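Local atomic coordinates of beta-fructofuranosidase (Arthrobacter, PDB entry 3WPU), a protein that is an enzyme of the levansucrase/invertase family, whose members share a five-bladed beta-propeller fold. Residues Ala26-Ala31 / Leu328-Val333; Phe242-Pro247 / Met261-Asn266; Gln336-Gln341 / Ile354-Thr359; Asp365-Val370 / Ser389-Gly394; Leu393-Asn398 / Phe418-His423. One frame throughout, in Å; residues are numbered along the deposited sequence.

Contact 1: residues Ala26-Ala31 / Leu328-Val333; sequences AKWTRA and LSANCV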
# COMPACT_ATOMS: atom_id res chain seq x y z
N ALA A 26 -4.58 10.29 -16.30
CA ALA A 26 -3.84 11.42 -15.73
C ALA A 26 -2.36 11.12 -15.82
O ALA A 26 -1.97 9.96 -15.74
CB ALA A 26 -4.21 11.65 -14.28
N LYS A 27 -1.57 12.17 -15.99
CA LYS A 27 -0.11 12.05 -16.02
C LYS A 27 0.51 12.72 -14.82
O LYS A 27 0.20 13.88 -14.49
CB LYS A 27 0.44 12.69 -17.30
CG LYS A 27 -0.05 12.01 -18.57
CD LYS A 27 0.57 12.64 -19.79
CE LYS A 27 0.08 11.99 -21.06
NZ LYS A 27 -1.30 12.44 -21.36
N TRP A 28 1.43 12.00 -14.16
CA TRP A 28 2.36 12.61 -13.22
C TRP A 28 3.54 13.01 -14.09
O TRP A 28 4.27 12.14 -14.56
CB TRP A 28 2.79 11.60 -12.16
CG TRP A 28 3.69 12.14 -11.10
CD1 TRP A 28 3.83 13.44 -10.72
CD2 TRP A 28 4.56 11.38 -10.24
NE1 TRP A 28 4.76 13.54 -9.72
CE2 TRP A 28 5.17 12.29 -9.37
CE3 TRP A 28 4.81 10.01 -10.07
CZ2 TRP A 28 6.08 11.89 -8.40
CZ3 TRP A 28 5.75 9.63 -9.13
CH2 TRP A 28 6.32 10.55 -8.29
N THR A 29 3.65 14.30 -14.39
CA THR A 29 4.52 14.71 -15.50
C THR A 29 5.94 14.94 -15.02
O THR A 29 6.18 15.05 -13.83
CB THR A 29 4.04 16.01 -16.16
OG1 THR A 29 4.20 17.10 -15.24
CG2 THR A 29 2.57 15.91 -16.57
N ARG A 30 6.88 15.10 -15.96
CA ARG A 30 8.25 15.47 -15.59
C ARG A 30 8.30 16.86 -14.95
O ARG A 30 9.02 17.07 -14.00
CB ARG A 30 9.17 15.39 -16.81
CG ARG A 30 9.42 13.95 -17.25
CD ARG A 30 10.44 13.83 -18.38
NE ARG A 30 11.77 14.37 -18.09
CZ ARG A 30 12.76 13.68 -17.53
NH1 ARG A 30 12.59 12.43 -17.14
NH2 ARG A 30 13.93 14.27 -17.35
N ALA A 31 7.48 17.80 -15.44
CA ALA A 31 7.38 19.13 -14.87
C ALA A 31 6.92 19.04 -13.41
O ALA A 31 7.47 19.71 -12.53
CB ALA A 31 6.42 19.98 -15.69
N LEU A 328 -3.55 6.63 -13.82
CA LEU A 328 -2.37 7.48 -13.71
C LEU A 328 -1.20 6.82 -14.44
O LEU A 328 -1.05 5.58 -14.39
CB LEU A 328 -2.01 7.70 -12.25
CG LEU A 328 -0.82 8.63 -11.97
CD1 LEU A 328 -1.24 10.09 -12.12
CD2 LEU A 328 -0.16 8.36 -10.62
N SER A 329 -0.47 7.61 -15.21
CA SER A 329 0.79 7.16 -15.82
C SER A 329 1.89 8.07 -15.39
O SER A 329 1.68 9.27 -15.19
CB SER A 329 0.72 7.14 -17.35
OG SER A 329 0.40 8.42 -17.90
N ALA A 330 3.09 7.48 -15.26
CA ALA A 330 4.31 8.16 -14.90
C ALA A 330 5.41 7.92 -15.96
O ALA A 330 6.58 7.64 -15.64
CB ALA A 330 4.76 7.67 -13.54
N ASN A 331 5.01 8.02 -17.23
CA ASN A 331 5.92 7.78 -18.35
C ASN A 331 7.05 8.79 -18.35
O ASN A 331 6.83 10.00 -18.23
CB ASN A 331 5.19 7.79 -19.69
CG ASN A 331 4.15 6.68 -19.80
OD1 ASN A 331 4.12 5.75 -19.01
ND2 ASN A 331 3.26 6.82 -20.77
N CYS A 332 8.26 8.25 -18.40
CA CYS A 332 9.50 9.01 -18.23
C CYS A 332 9.62 9.72 -16.87
O CYS A 332 10.31 10.73 -16.75
CB CYS A 332 9.68 9.99 -19.40
SG CYS A 332 9.94 9.11 -20.96
N VAL A 333 8.93 9.20 -15.85
CA VAL A 333 9.03 9.76 -14.49
C VAL A 333 9.48 8.68 -13.52
O VAL A 333 10.52 8.82 -12.88
CB VAL A 333 7.71 10.42 -14.06
CG1 VAL A 333 7.71 10.76 -12.57
CG2 VAL A 333 7.51 11.69 -14.88
O HOH W 1 4.45 11.32 -17.13
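Over one face of the Trp-28 indole lies a methyl of Val-333, its CG1 4.0 Å from the centroid of the six-membered ring, a CH-pi contact. Ala-330 CB approaches the same ring obliquely, 4.2 Å from Trp-28 CE3. With CG anti to the backbone N (chi1 -177°), the indole is carried across to the methyls of 328-333, while its NE1 donates to Ser-389 O. The second flat group is the Arg-30 guanidinium. Cys-332 O lies in its plane at the edge, taking a hydrogen bond from Arg-30 NH1 (2.9 Å, 153° at the hydrogen). The bend at chi3 (59°) brings that edge back to the carbonyl.

Alongside, strand 26-27 pairs in parallel with strand 321-331: Ser-329 N donates to Ala-26 O (2.8 Å), and Trp-28 N to Ser-329 O (2.9 Å). Leu-328 CD1 packs on Ala-26 CB at 4.0 Å, the small alanine setting its methyl against the leucine's end.

Arg-30 suits a buried corner because its polar end is satisfied on several sides, with Glu-291 at NE and Ala-362 O at NH2. Its charge probably polarises the Cys-332 carbonyl. The turn after the strand is thus tied by the disulfide of Cys-332 with Cys-276 and, beside it, by a hydrogen bond from a charged donor.

Contact 2: residues Phe242-Pro247 / Met261-Asn266; sequences FNFRDP and MVFEGN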
# COMPACT_ATOMS: atom_id res chain seq x y z
N PHE A 242 8.38 -6.44 -16.38
CA PHE A 242 7.16 -5.68 -16.18
C PHE A 242 6.63 -5.80 -14.76
O PHE A 242 6.83 -6.82 -14.11
CB PHE A 242 6.07 -6.11 -17.17
CG PHE A 242 5.41 -7.45 -16.85
CD1 PHE A 242 4.06 -7.49 -16.52
CD2 PHE A 242 6.11 -8.66 -16.94
CE1 PHE A 242 3.43 -8.70 -16.28
CE2 PHE A 242 5.49 -9.87 -16.68
CZ PHE A 242 4.14 -9.90 -16.35
N ASN A 243 5.94 -4.75 -14.31
CA ASN A 243 5.28 -4.70 -13.01
C ASN A 243 3.79 -4.91 -13.16
O ASN A 243 3.18 -4.35 -14.06
CB ASN A 243 5.53 -3.33 -12.39
CG ASN A 243 7.01 -3.03 -12.25
OD1 ASN A 243 7.56 -2.10 -12.86
ND2 ASN A 243 7.66 -3.80 -11.43
N PHE A 244 3.22 -5.70 -12.27
CA PHE A 244 1.76 -5.99 -12.30
C PHE A 244 1.43 -6.64 -10.97
O PHE A 244 1.77 -7.79 -10.74
CB PHE A 244 1.38 -6.90 -13.47
CG PHE A 244 -0.12 -7.05 -13.64
CD1 PHE A 244 -0.85 -6.12 -14.35
CD2 PHE A 244 -0.77 -8.13 -13.07
CE1 PHE A 244 -2.23 -6.25 -14.45
CE2 PHE A 244 -2.13 -8.28 -13.19
CZ PHE A 244 -2.86 -7.33 -13.89
N ARG A 245 0.89 -5.86 -10.05
CA ARG A 245 0.68 -6.34 -8.69
C ARG A 245 -0.11 -5.38 -7.83
O ARG A 245 -0.43 -4.27 -8.26
CB ARG A 245 2.06 -6.61 -8.01
CG ARG A 245 3.00 -5.43 -7.95
CD ARG A 245 4.29 -5.85 -7.22
NE ARG A 245 5.30 -4.81 -7.24
CZ ARG A 245 6.15 -4.56 -8.22
NH1 ARG A 245 6.19 -5.30 -9.32
NH2 ARG A 245 7.03 -3.58 -8.08
N ASP A 246 -0.43 -5.85 -6.62
CA ASP A 246 -0.90 -5.06 -5.48
C ASP A 246 -2.38 -4.58 -5.63
O ASP A 246 -2.61 -3.37 -5.63
CB ASP A 246 -0.05 -3.82 -5.24
CG ASP A 246 1.44 -4.12 -5.02
OD1 ASP A 246 1.79 -5.28 -4.76
OD2 ASP A 246 2.28 -3.17 -5.22
N PRO A 247 -3.33 -5.52 -5.66
CA PRO A 247 -4.76 -5.14 -5.79
C PRO A 247 -5.34 -4.53 -4.50
O PRO A 247 -5.20 -5.11 -3.41
CB PRO A 247 -5.44 -6.48 -6.07
CG PRO A 247 -4.57 -7.48 -5.40
CD PRO A 247 -3.19 -6.99 -5.70
N MET A 261 -11.09 -1.76 -8.36
CA MET A 261 -9.77 -2.15 -7.88
C MET A 261 -8.74 -1.27 -8.55
O MET A 261 -8.81 -1.03 -9.75
CB MET A 261 -9.52 -3.61 -8.25
CG MET A 261 -8.11 -4.17 -7.96
SD MET A 261 -7.81 -5.70 -8.87
CE MET A 261 -9.03 -6.81 -8.16
N VAL A 262 -7.73 -0.84 -7.79
CA VAL A 262 -6.53 -0.29 -8.36
C VAL A 262 -5.37 -1.23 -8.09
O VAL A 262 -5.42 -2.07 -7.19
CB VAL A 262 -6.20 1.16 -7.90
CG1 VAL A 262 -7.26 2.13 -8.43
CG2 VAL A 262 -6.11 1.28 -6.41
N PHE A 263 -4.37 -1.11 -8.94
CA PHE A 263 -3.20 -1.95 -8.87
C PHE A 263 -2.07 -1.27 -9.63
O PHE A 263 -2.29 -0.33 -10.38
CB PHE A 263 -3.49 -3.34 -9.48
CG PHE A 263 -4.07 -3.27 -10.86
CD1 PHE A 263 -3.24 -3.25 -11.97
CD2 PHE A 263 -5.43 -3.18 -11.04
CE1 PHE A 263 -3.75 -3.14 -13.24
CE2 PHE A 263 -5.95 -3.06 -12.32
CZ PHE A 263 -5.12 -3.05 -13.42
N GLU A 264 -0.83 -1.70 -9.35
CA GLU A 264 0.31 -1.26 -10.11
C GLU A 264 0.46 -1.99 -11.44
O GLU A 264 0.39 -3.22 -11.48
CB GLU A 264 1.62 -1.49 -9.30
CG GLU A 264 2.85 -1.10 -10.11
CD GLU A 264 4.16 -1.36 -9.38
OE1 GLU A 264 4.13 -1.97 -8.31
OE2 GLU A 264 5.21 -0.94 -9.92
N GLY A 265 0.70 -1.24 -12.50
CA GLY A 265 1.11 -1.78 -13.79
C GLY A 265 2.26 -0.99 -14.39
O GLY A 265 2.87 -0.14 -13.71
N ASN A 266 2.58 -1.29 -15.65
CA ASN A 266 3.35 -0.39 -16.48
C ASN A 266 2.53 -0.04 -17.70
O ASN A 266 1.66 -0.81 -18.12
CB ASN A 266 4.66 -1.00 -16.98
CG ASN A 266 5.70 -1.22 -15.87
OD1 ASN A 266 6.44 -2.18 -15.92
ND2 ASN A 266 5.79 -0.34 -14.94
O HOH W 2 1.62 -4.09 -16.37
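In this beta hairpin of strands 245-250 and 260-266, the Arg-Asp-Pro sequence motif of the family (Arg-245, Asp-246, Pro-247) meets Glu-264 across an antiparallel hydrogen-bonded pair. Arg-245 N donates to Glu-264 O (3.0 Å), and Glu-264 N returns a bond to Arg-245 O (2.8 Å). The two side chains then run side by side, pointing the same way. A first torsion that sets CG between the backbone N and the carbonyl carbon (chi1 58°) lays the extended arginine alongside Glu-264, with OE1 over one guanidinium face, 3.3 Å from Arg-245 NE. No N-H points at that oxygen, and this salt bridge is one of charge alone.

Nearer the open end, Asn-243 N donates to Asn-266 OD1 (3.1 Å) from above the plane of that carbonyl. Water 2 donates to Asn-243 O and accepts from Asn-266 N. Elsewhere in the pair the rings of Phe-244 and Phe-263 meet obliquely, centroids 5.3 Å apart, and Pro-247 CB rests 3.8 Å from Met-261 SD, flexible thioether against rigid ring.

Asp-246 OD2 accepts from Arg-339 N, and Asp-246 OD1 bonds a glycerol. Arg-245 NE also makes a long salt bridge to Asp-246 OD2 (4.0 Å), and its NH2 one to Glu-338. One buried guanidinium thus links several carboxylates in a salt-bridge network, which holds Arg-245 and Glu-264 in a fixed relation.

Contact 3: residues Gln336-Gln341 / Ile354-Thr359; sequences QTERPQ and ISHRGT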
# COMPACT_ATOMS: atom_id res chain seq x y z
N GLN A 336 7.98 2.62 -11.19
CA GLN A 336 7.19 1.94 -10.17
C GLN A 336 6.32 2.87 -9.33
O GLN A 336 6.79 3.56 -8.46
CB GLN A 336 8.15 1.13 -9.28
CG GLN A 336 8.72 -0.09 -9.97
CD GLN A 336 9.37 -1.02 -8.97
OE1 GLN A 336 9.53 -2.19 -9.24
NE2 GLN A 336 9.68 -0.51 -7.78
N THR A 337 5.02 2.91 -9.63
CA THR A 337 4.05 3.52 -8.77
C THR A 337 3.40 2.34 -8.02
O THR A 337 2.45 1.72 -8.50
CB THR A 337 3.01 4.27 -9.63
OG1 THR A 337 2.69 3.46 -10.76
CG2 THR A 337 3.60 5.58 -10.16
N GLU A 338 3.97 1.99 -6.87
CA GLU A 338 3.60 0.77 -6.18
C GLU A 338 2.43 0.95 -5.21
O GLU A 338 2.14 2.07 -4.77
CB GLU A 338 4.81 0.25 -5.39
CG GLU A 338 6.00 0.05 -6.28
CD GLU A 338 7.14 -0.62 -5.55
OE1 GLU A 338 7.04 -1.84 -5.29
OE2 GLU A 338 8.16 0.06 -5.33
N ARG A 339 1.80 -0.16 -4.84
CA ARG A 339 0.79 -0.18 -3.81
C ARG A 339 -0.23 0.96 -3.84
O ARG A 339 -0.44 1.69 -2.85
CB ARG A 339 1.47 -0.24 -2.45
CG ARG A 339 0.52 -0.83 -1.49
CD ARG A 339 1.08 -1.01 -0.11
NE ARG A 339 -0.01 -1.59 0.65
CZ ARG A 339 0.12 -2.15 1.83
NH1 ARG A 339 1.32 -2.17 2.46
NH2 ARG A 339 -0.96 -2.64 2.39
N PRO A 340 -0.89 1.12 -4.98
CA PRO A 340 -1.86 2.20 -5.07
C PRO A 340 -3.09 1.93 -4.19
O PRO A 340 -3.52 0.78 -4.02
CB PRO A 340 -2.23 2.19 -6.54
CG PRO A 340 -2.04 0.78 -6.97
CD PRO A 340 -0.80 0.34 -6.22
N GLN A 341 -3.62 3.00 -3.62
CA GLN A 341 -4.93 2.95 -2.95
C GLN A 341 -5.66 4.24 -3.23
O GLN A 341 -5.05 5.26 -3.49
CB GLN A 341 -4.80 2.76 -1.44
CG GLN A 341 -3.97 3.85 -0.77
CD GLN A 341 -3.74 3.65 0.71
OE1 GLN A 341 -2.57 3.52 1.14
NE2 GLN A 341 -4.82 3.65 1.50
N ILE A 354 3.35 4.47 -3.68
CA ILE A 354 4.68 4.43 -3.08
C ILE A 354 5.73 4.31 -4.17
O ILE A 354 5.52 3.56 -5.12
CB ILE A 354 4.79 3.18 -2.16
CG1 ILE A 354 3.49 2.96 -1.35
CG2 ILE A 354 6.03 3.30 -1.29
CD1 ILE A 354 3.06 4.12 -0.50
N SER A 355 6.89 4.98 -4.01
CA SER A 355 7.97 4.86 -4.98
C SER A 355 9.32 4.91 -4.29
O SER A 355 9.44 5.48 -3.21
CB SER A 355 7.90 5.97 -6.01
OG SER A 355 8.53 5.59 -7.20
N HIS A 356 10.30 4.35 -4.97
CA HIS A 356 11.70 4.37 -4.51
C HIS A 356 12.42 5.55 -5.16
O HIS A 356 12.07 6.00 -6.24
CB HIS A 356 12.41 3.11 -4.95
CG HIS A 356 11.95 1.86 -4.25
ND1 HIS A 356 12.05 1.68 -2.89
CD2 HIS A 356 11.40 0.73 -4.75
CE1 HIS A 356 11.61 0.47 -2.58
NE2 HIS A 356 11.19 -0.11 -3.69
N ARG A 357 13.50 6.01 -4.54
CA ARG A 357 14.30 7.07 -5.13
C ARG A 357 14.96 6.59 -6.42
O ARG A 357 14.97 7.32 -7.43
CB ARG A 357 15.37 7.55 -4.15
CG ARG A 357 16.29 8.59 -4.75
CD ARG A 357 17.09 9.34 -3.69
NE ARG A 357 17.88 10.42 -4.28
CZ ARG A 357 18.89 11.04 -3.66
NH1 ARG A 357 19.24 10.72 -2.42
NH2 ARG A 357 19.56 12.00 -4.29
N GLY A 358 15.54 5.39 -6.39
CA GLY A 358 16.26 4.83 -7.55
C GLY A 358 15.44 4.55 -8.81
O GLY A 358 16.00 4.35 -9.88
N THR A 359 14.13 4.49 -8.68
CA THR A 359 13.26 4.22 -9.80
C THR A 359 12.88 5.49 -10.57
O THR A 359 12.23 5.38 -11.60
CB THR A 359 11.98 3.51 -9.33
OG1 THR A 359 11.44 4.23 -8.23
CG2 THR A 359 12.27 2.10 -8.92
O HOH W 3 9.23 2.41 -6.79
O HOH W 4 9.46 -2.32 -3.76
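Glu-338 pairs with Ile-354 at the end of the beta hairpin of strands 340-345 and 348-355: Glu-338 N donates to Ile-354 O (2.8 Å), and Ile-354 N donates to Glu-338 O (2.9 Å). The glutamate side chain leaves this backbone grip with CB 3.4 Å from Ile-354 O. Since CG is anti to the carbonyl carbon (chi1 -56°), it too stays beside that oxygen, and the chain then extends to bring the carboxylate up to the His-356 ring. There Glu-338 OE2 lies 3.4 Å from His-356 CD2, approaching obliquely, and is hydrogen-bonded to Tyr-421 OH. The other oxygen, OE1, accepts from water 4 at 2.9 Å, which also bonds His-356 NE2. A glutamate suits the place because its two oxygens can serve such different neighbours.

Next along the chain, Arg-339 CB packs against Ile-354 CG1, aliphatic on aliphatic. His-356 ND1 is hydrogen-bonded to Glu-368. Gln-336 brings its amide nitrogen to the edge of the imidazole, and water 3 ties the neighbourhood together: it accepts from Gln-336 NE2 (3.1 Å) and from His-356 N (2.9 Å), while donating to Gln-336 O and Thr-359 OG1.

Contact 4: residues Asp365-Val370 / Ser389-Gly394; sequences DGPEGV and SGLALG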
# COMPACT_ATOMS: atom_id res chain seq x y z
N ASP A 365 14.45 13.09 -9.47
CA ASP A 365 14.96 12.66 -8.18
C ASP A 365 13.87 12.93 -7.14
O ASP A 365 13.10 13.88 -7.25
CB ASP A 365 16.23 13.44 -7.85
CG ASP A 365 17.21 12.67 -7.00
OD1 ASP A 365 16.99 11.48 -6.72
OD2 ASP A 365 18.21 13.30 -6.63
N GLY A 366 13.85 12.12 -6.10
CA GLY A 366 12.94 12.35 -4.99
C GLY A 366 13.15 11.31 -3.91
O GLY A 366 13.82 10.30 -4.15
N PRO A 367 12.54 11.53 -2.74
CA PRO A 367 12.70 10.58 -1.64
C PRO A 367 11.97 9.28 -1.85
O PRO A 367 10.95 9.21 -2.56
CB PRO A 367 12.09 11.33 -0.44
CG PRO A 367 11.14 12.31 -1.04
CD PRO A 367 11.71 12.70 -2.36
N GLU A 368 12.41 8.25 -1.17
CA GLU A 368 11.58 7.06 -0.95
C GLU A 368 10.30 7.46 -0.23
O GLU A 368 10.36 8.29 0.67
CB GLU A 368 12.29 6.10 -0.01
CG GLU A 368 13.62 5.58 -0.52
CD GLU A 368 13.52 4.31 -1.37
OE1 GLU A 368 12.81 3.38 -0.99
OE2 GLU A 368 14.20 4.22 -2.40
N GLY A 369 9.14 6.91 -0.61
CA GLY A 369 7.96 7.09 0.23
C GLY A 369 6.67 7.30 -0.52
O GLY A 369 6.51 6.82 -1.64
N VAL A 370 5.77 8.01 0.14
CA VAL A 370 4.40 8.16 -0.35
C VAL A 370 4.25 9.35 -1.26
O VAL A 370 4.53 10.49 -0.87
CB VAL A 370 3.40 8.35 0.83
CG1 VAL A 370 1.97 8.42 0.28
CG2 VAL A 370 3.55 7.24 1.86
N SER A 389 4.11 18.47 -6.84
CA SER A 389 5.24 17.57 -6.79
C SER A 389 4.81 16.11 -6.73
O SER A 389 5.47 15.25 -7.30
CB SER A 389 6.10 17.88 -5.56
OG SER A 389 5.45 17.55 -4.34
N GLY A 390 3.70 15.86 -6.03
CA GLY A 390 3.24 14.52 -5.73
C GLY A 390 3.70 14.02 -4.37
O GLY A 390 3.16 13.03 -3.86
N LEU A 391 4.71 14.63 -3.77
CA LEU A 391 5.21 14.09 -2.52
C LEU A 391 4.27 14.37 -1.36
O LEU A 391 3.95 15.52 -1.11
CB LEU A 391 6.57 14.68 -2.18
CG LEU A 391 7.29 14.15 -0.94
CD1 LEU A 391 7.47 12.65 -1.01
CD2 LEU A 391 8.59 14.89 -0.80
N ALA A 392 3.90 13.31 -0.64
CA ALA A 392 3.12 13.41 0.59
C ALA A 392 3.95 13.01 1.83
O ALA A 392 3.87 13.68 2.87
CB ALA A 392 1.88 12.58 0.51
N LEU A 393 4.71 11.94 1.75
CA LEU A 393 5.44 11.48 2.94
C LEU A 393 6.74 10.78 2.55
O LEU A 393 6.76 9.57 2.32
CB LEU A 393 4.56 10.55 3.79
CG LEU A 393 5.08 10.19 5.18
CD1 LEU A 393 4.91 11.37 6.10
CD2 LEU A 393 4.34 8.99 5.76
N GLY A 394 7.81 11.56 2.48
CA GLY A 394 9.12 11.07 2.10
C GLY A 394 9.98 10.69 3.29
O GLY A 394 9.91 11.30 4.36
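Val-370, with the largest buried surface here, faces two residues at once, Ala-392 and Leu-393, which makes the pairing a classic beta bulge. Its carbonyl oxygen takes both N-H groups: Ala-392 N donates to Val-370 O at 2.9 Å and Leu-393 N to the same oxygen at 3.0 Å. In return Val-370 N donates to Leu-393 O (2.9 Å). The branched valine packs against both bulge residues. With CG1 anti to the backbone N (chi1 -177°), CG1 faces Ala-392 CB at 4.2 Å, and CG2 is turned to Leu-393, whose CB lies 3.9 Å from Val-370 CB. Ala-392 brings only a methyl, which lies near both Val-370 O and CG1.

Pro-367 carries the other end. Its CG touches Leu-391 CD2 (3.6 Å); proline ring and leucine branch reach toward each other, with Pro-367 CG near Leu-391 CD1 as well. Between the two ends Gly-369 and Gly-394 form a non-hydrogen-bonded pair. Glycine suits both places: Gly-369 has no side chain to run into Leu-393 O, and Gly-394 none to meet the Pro-367 ring. Gly-369 also has a positive phi (142°), a backbone shape that a side chain would obstruct; the CA of Gly-394 makes a C-H...O contact of 3.4 Å to Glu-368 O.

Strand 369-375 thus lies between strand 391-394 and strand 348-355, with Ser-355 bonded to Gly-369 through the backbone. Leu-391 touches Leu-36 of helix 30-38, and His-423 of strand 423-425 packs on Val-370 and Leu-393.

Contact 5: residues Leu393-Asn398 / Phe418-His423; sequences LGNPTN and FQAYSH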
# COMPACT_ATOMS: atom_id res chain seq x y z
N LEU A 393 4.71 11.94 1.75
CA LEU A 393 5.44 11.48 2.94
C LEU A 393 6.74 10.78 2.55
O LEU A 393 6.76 9.57 2.32
CB LEU A 393 4.56 10.55 3.79
CG LEU A 393 5.08 10.19 5.18
CD1 LEU A 393 4.91 11.37 6.10
CD2 LEU A 393 4.34 8.99 5.76
N GLY A 394 7.81 11.56 2.48
CA GLY A 394 9.12 11.07 2.10
C GLY A 394 9.98 10.69 3.29
O GLY A 394 9.91 11.30 4.36
N ASN A 395 10.76 9.64 3.12
CA ASN A 395 11.77 9.37 4.13
C ASN A 395 12.72 10.57 4.21
O ASN A 395 12.90 11.31 3.23
CB ASN A 395 12.52 8.11 3.81
CG ASN A 395 11.66 6.86 3.97
OD1 ASN A 395 10.60 6.88 4.61
ND2 ASN A 395 12.12 5.77 3.39
N PRO A 396 13.36 10.76 5.39
CA PRO A 396 14.31 11.85 5.46
C PRO A 396 15.43 11.56 4.47
O PRO A 396 15.93 10.43 4.44
CB PRO A 396 14.82 11.81 6.90
CG PRO A 396 14.20 10.65 7.56
CD PRO A 396 13.10 10.13 6.70
N THR A 397 15.79 12.58 3.69
CA THR A 397 16.53 12.42 2.45
C THR A 397 17.28 13.71 2.13
O THR A 397 16.69 14.78 2.14
CB THR A 397 15.54 12.16 1.26
OG1 THR A 397 14.86 10.92 1.46
CG2 THR A 397 16.28 12.11 -0.09
N ASN A 398 18.58 13.59 1.88
CA ASN A 398 19.33 14.69 1.31
C ASN A 398 19.51 14.50 -0.17
O ASN A 398 20.33 13.69 -0.61
CB ASN A 398 20.71 14.84 1.98
CG ASN A 398 21.32 16.22 1.72
OD1 ASN A 398 21.15 16.78 0.64
ND2 ASN A 398 22.03 16.78 2.71
N PHE A 418 16.06 4.97 4.02
CA PHE A 418 15.31 3.75 3.74
C PHE A 418 14.53 3.24 4.96
O PHE A 418 14.24 2.04 5.07
CB PHE A 418 16.26 2.66 3.25
CG PHE A 418 17.05 3.04 2.03
CD1 PHE A 418 16.41 3.20 0.80
CD2 PHE A 418 18.42 3.22 2.09
CE1 PHE A 418 17.13 3.52 -0.35
CE2 PHE A 418 19.14 3.55 0.94
CZ PHE A 418 18.49 3.72 -0.27
N GLN A 419 14.18 4.14 5.88
CA GLN A 419 13.61 3.73 7.16
C GLN A 419 12.24 3.11 7.04
O GLN A 419 11.79 2.44 7.96
CB GLN A 419 13.52 4.91 8.15
CG GLN A 419 12.50 5.97 7.74
CD GLN A 419 12.41 7.11 8.74
OE1 GLN A 419 13.34 7.37 9.51
NE2 GLN A 419 11.27 7.76 8.75
N ALA A 420 11.56 3.41 5.94
CA ALA A 420 10.16 3.02 5.76
C ALA A 420 9.87 2.74 4.29
O ALA A 420 10.38 3.43 3.40
CB ALA A 420 9.26 4.14 6.28
N TYR A 421 9.06 1.72 4.06
CA TYR A 421 8.53 1.43 2.73
C TYR A 421 7.17 0.71 2.82
O TYR A 421 6.69 0.39 3.93
CB TYR A 421 9.55 0.68 1.82
CG TYR A 421 9.28 0.98 0.37
CD1 TYR A 421 9.42 2.27 -0.11
CD2 TYR A 421 8.79 -0.00 -0.49
CE1 TYR A 421 9.11 2.58 -1.41
CE2 TYR A 421 8.45 0.31 -1.80
CZ TYR A 421 8.62 1.60 -2.27
OH TYR A 421 8.32 1.95 -3.58
N SER A 422 6.54 0.57 1.65
CA SER A 422 5.22 -0.03 1.49
C SER A 422 4.18 0.57 2.43
O SER A 422 3.33 -0.13 3.01
CB SER A 422 5.31 -1.55 1.62
OG SER A 422 6.14 -2.05 0.58
N HIS A 423 4.22 1.89 2.53
CA HIS A 423 3.33 2.61 3.39
C HIS A 423 1.88 2.36 2.98
O HIS A 423 1.57 2.06 1.81
CB HIS A 423 3.54 4.11 3.26
CG HIS A 423 4.93 4.59 3.53
ND1 HIS A 423 6.03 4.18 2.81
CD2 HIS A 423 5.38 5.49 4.43
CE1 HIS A 423 7.10 4.82 3.25
NE2 HIS A 423 6.73 5.62 4.23
O HOH W 5 8.10 8.05 4.42
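Asn-395 and Gln-419 run antiparallel alongside one another, amide planes 58° apart, where two loop segments of the propeller meet beyond the end of strand 391-394. Gln-419 CG lies 3.8 Å from Asn-395 OD1, so the aliphatic part of one amide side chain flanks the polar end of the other. The asparagine is steered by its first torsion (chi1 -69°), CG anti to the carbonyl carbon, which presents the amide to the 418-423 backbone. There Asn-395 ND2 donates to Ala-420 O, 2.9 Å long and nearly straight at 170°, in the plane of both groups and on a lone pair of the carbonyl. Asparagine suits this role, as its short arm offers a donor and an acceptor at once: ND2 also bonds His-417 O, while OD1 accepts from water 5. The methyl Ala-420 CB packs against Asn-395 OD1 at 3.5 Å.

Pro-396 crosses Gln-419 at about a right angle, its CD 3.6 Å from Gln-419 NE2. The ring gives the long amide a smooth apolar side to lie against, while the polar end is held elsewhere, OE1 by Val-60 N and NE2 by Pro-58 O.

A little way along, His-423 turns its imidazole so that Asn-395 OD1 is at the ring edge, and Leu-393 CD2 comes obliquely to His-423 CD2, 3.9 Å away. Water 5 bridges the polar atoms: it donates to Leu-393 O at 2.9 Å and to Asn-395 OD1 at 2.8 Å, and it also bonds His-423 NE2 at 2.8 Å.

From the N terminus, contact 1 pairs strand 26-27 with strand 321-331, closing a loop of nearly 300 residues. Contact 2, the hairpin of 245-250 and 260-266, falls within that long loop and reaches the same five-stranded sheet. The rest follow in series: contact 3 closes the hairpin of 340-345 and 348-355, contact 4 joins the neighbouring strand 369-375 to 391-394 in the same sheet, and contact 5 starts on the last residues of contact 4 and reaches the segment leading into strand 423-425. Contact 3 stands in the middle, touching all four others and so joining the sheet of contacts 1 and 2 to that of contact 4; contact 1 also touches contact 4 directly.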